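Apoptosis regulator Bcl-2 homolog (Canarypox virus, PDB 5WOS) inhibits apoptosis of the host cell and binds BAK1, BAX and other BH3-containing proteins such as BIM, BID and PUMA, supposedly preventing BAK1 and BAX activation. Local coordinates at residues Q24-E29 / N44-V49. Sequence-based numbering, arbitrary orientation.
Sequences QNYFIE and NTYIIV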
loop_
_atom_site.group_PDB
_atom_site.type_symbol
_atom_site.label_atom_id
_atom_site.label_comp_id
_atom_site.label_asym_id
_atom_site.label_seq_id
_atom_site.Cartn_x
_atom_site.Cartn_y
_atom_site.Cartn_z
ATOM N N GLN A 24 -8.670 -0.432 1.997
ATOM C CA GLN A 24 -9.740 0.530 1.763
ATOM C C GLN A 24 -9.945 1.430 2.977
ATOM O O GLN A 24 -10.097 2.648 2.839
ATOM C CB GLN A 24 -11.027 -0.211 1.409
ATOM C CG GLN A 24 -12.009 0.604 0.592
ATOM C CD GLN A 24 -12.931 -0.271 -0.230
ATOM O OE1 GLN A 24 -13.239 -1.401 0.151
ATOM N NE2 GLN A 24 -13.370 0.246 -1.372
ATOM N N ASN A 25 -9.929 0.853 4.176
ATOM C CA ASN A 25 -10.185 1.648 5.368
ATOM C C ASN A 25 -8.987 2.502 5.764
ATOM O O ASN A 25 -9.173 3.603 6.294
ATOM C CB ASN A 25 -10.603 0.736 6.524
ATOM C CG ASN A 25 -12.089 0.418 6.501
ATOM O OD1 ASN A 25 -12.908 1.209 6.964
ATOM N ND2 ASN A 25 -12.442 -0.743 5.962
ATOM N N TYR A 26 -7.760 2.036 5.519
ATOM C CA TYR A 26 -6.610 2.880 5.819
ATOM C C TYR A 26 -6.569 4.091 4.894
ATOM O O TYR A 26 -6.291 5.211 5.339
ATOM C CB TYR A 26 -5.311 2.085 5.719
ATOM C CG TYR A 26 -4.096 2.929 6.034
ATOM C CD1 TYR A 26 -3.179 3.260 5.048
ATOM C CD2 TYR A 26 -3.886 3.419 7.313
ATOM C CE1 TYR A 26 -2.082 4.043 5.333
ATOM C CE2 TYR A 26 -2.791 4.195 7.608
ATOM C CZ TYR A 26 -1.893 4.507 6.613
ATOM O OH TYR A 26 -0.798 5.288 6.905
ATOM N N PHE A 27 -6.840 3.892 3.604
ATOM C CA PHE A 27 -6.907 5.028 2.692
ATOM C C PHE A 27 -7.972 6.014 3.151
ATOM O O PHE A 27 -7.720 7.221 3.243
ATOM C CB PHE A 27 -7.189 4.549 1.264
ATOM C CG PHE A 27 -6.022 3.865 0.600
ATOM C CD1 PHE A 27 -4.884 3.520 1.315
ATOM C CD2 PHE A 27 -6.063 3.573 -0.753
ATOM C CE1 PHE A 27 -3.819 2.894 0.693
ATOM C CE2 PHE A 27 -5.003 2.951 -1.376
ATOM C CZ PHE A 27 -3.881 2.611 -0.652
ATOM N N ILE A 28 -9.168 5.510 3.462
ATOM C CA ILE A 28 -10.228 6.363 3.998
ATOM C C ILE A 28 -9.725 7.124 5.218
ATOM O O ILE A 28 -9.815 8.356 5.290
ATOM C CB ILE A 28 -11.470 5.519 4.333
ATOM C CG1 ILE A 28 -12.113 4.994 3.047
ATOM C CG2 ILE A 28 -12.483 6.335 5.131
ATOM C CD1 ILE A 28 -13.142 3.919 3.279
ATOM N N GLU A 29 -9.188 6.398 6.202
ATOM C CA GLU A 29 -8.735 7.052 7.423
ATOM C C GLU A 29 -7.629 8.058 7.134
ATOM O O GLU A 29 -7.592 9.138 7.735
ATOM C CB GLU A 29 -8.263 6.013 8.441
ATOM C CG GLU A 29 -7.783 6.637 9.757
ATOM C CD GLU A 29 -7.731 5.650 10.912
ATOM O OE1 GLU A 29 -8.256 4.526 10.768
ATOM O OE2 GLU A 29 -7.169 6.001 11.971
ATOM N N ASN A 44 -7.461 -5.931 14.972
ATOM C CA ASN A 44 -6.078 -6.044 15.423
ATOM C C ASN A 44 -5.103 -5.834 14.269
ATOM O O ASN A 44 -4.110 -5.110 14.407
ATOM C CB ASN A 44 -5.849 -7.401 16.088
ATOM C CG ASN A 44 -6.278 -7.408 17.539
ATOM O OD1 ASN A 44 -6.100 -6.421 18.255
ATOM N ND2 ASN A 44 -6.856 -8.519 17.981
ATOM N N THR A 45 -5.365 -6.462 13.121
ATOM C CA THR A 45 -4.520 -6.225 11.955
ATOM C C THR A 45 -4.520 -4.751 11.571
ATOM O O THR A 45 -3.464 -4.177 11.279
ATOM C CB THR A 45 -4.989 -7.079 10.775
ATOM O OG1 THR A 45 -4.874 -8.467 11.106
ATOM C CG2 THR A 45 -4.149 -6.796 9.540
ATOM N N TYR A 46 -5.694 -4.119 11.567
ATOM C CA TYR A 46 -5.783 -2.743 11.094
ATOM C C TYR A 46 -4.888 -1.823 11.911
ATOM O O TYR A 46 -4.189 -0.971 11.353
ATOM C CB TYR A 46 -7.234 -2.262 11.136
ATOM C CG TYR A 46 -7.414 -0.873 10.570
ATOM C CD1 TYR A 46 -7.286 -0.642 9.214
ATOM C CD2 TYR A 46 -7.715 0.206 11.394
ATOM C CE1 TYR A 46 -7.441 0.614 8.689
ATOM C CE2 TYR A 46 -7.877 1.470 10.872
ATOM C CZ TYR A 46 -7.734 1.667 9.517
ATOM O OH TYR A 46 -7.889 2.920 8.978
ATOM N N ILE A 47 -4.887 -1.985 13.235
ATOM C CA ILE A 47 -4.043 -1.149 14.084
ATOM C C ILE A 47 -2.573 -1.353 13.738
ATOM O O ILE A 47 -1.805 -0.391 13.626
ATOM C CB ILE A 47 -4.331 -1.441 15.570
ATOM C CG1 ILE A 47 -5.420 -0.500 16.099
ATOM C CG2 ILE A 47 -3.078 -1.280 16.429
ATOM C CD1 ILE A 47 -6.753 -0.624 15.393
ATOM N N ILE A 48 -2.159 -2.605 13.553
ATOM C CA ILE A 48 -0.761 -2.878 13.229
ATOM C C ILE A 48 -0.398 -2.266 11.881
ATOM O O ILE A 48 0.574 -1.511 11.763
ATOM C CB ILE A 48 -0.491 -4.393 13.263
ATOM C CG1 ILE A 48 -0.569 -4.893 14.707
ATOM C CG2 ILE A 48 0.879 -4.713 12.666
ATOM C CD1 ILE A 48 -0.434 -6.404 14.869
ATOM N N VAL A 49 -1.174 -2.579 10.840
ATOM C CA VAL A 49 -0.875 -2.041 9.515
ATOM C C VAL A 49 -1.023 -0.524 9.506
ATOM O O VAL A 49 -0.247 0.182 8.854
ATOM C CB VAL A 49 -1.771 -2.702 8.451
ATOM C CG1 VAL A 49 -1.521 -2.080 7.082
ATOM C CG2 VAL A 49 -1.513 -4.202 8.399
#
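Tyr46 carries this contact almost alone, reaching over from its own helix to lay its ring beside the backbone of Asn25 and Tyr26 and to end against the carboxylate of Glu29. Its CG stands anti to the backbone N (chi1 -176°), which sends the ring out across the gap between two helix axes 10.9 Å apart. One edge of the ring meets the first helix: Tyr26 N lies near the plane of the Tyr46 ring, 3.5 Å from its CE1, and Tyr26 CB is 3.9 Å from the same atom, with Asn25 CB about as near. At the far end the hydroxyl donates to Glu29; the modelled 2.4 Å from Tyr46 OH to Glu29 OE1 is shorter than a normal hydrogen bond, so the exact length is doubtful. Carboxylate and ring planes are turned 42° apart, yet OE1 itself lies near the plane of the ring. That oxygen also accepts from the backbone N of Arg36, in the loop after helix 14-32, so two donors probably converge on it. Asn25 turns its amide away from Tyr46, to Arg36 NE and Asn21 O, while the Tyr26 hydroxyl bonds to Asp54. The segments cross at -52°, joining helices 14-32 and 43-69 of the all-helical Bcl-2 fold; Tyr26 also packs on Cys53 and Leu57 of helix 43-69 and on Ala103 of helix 92-112.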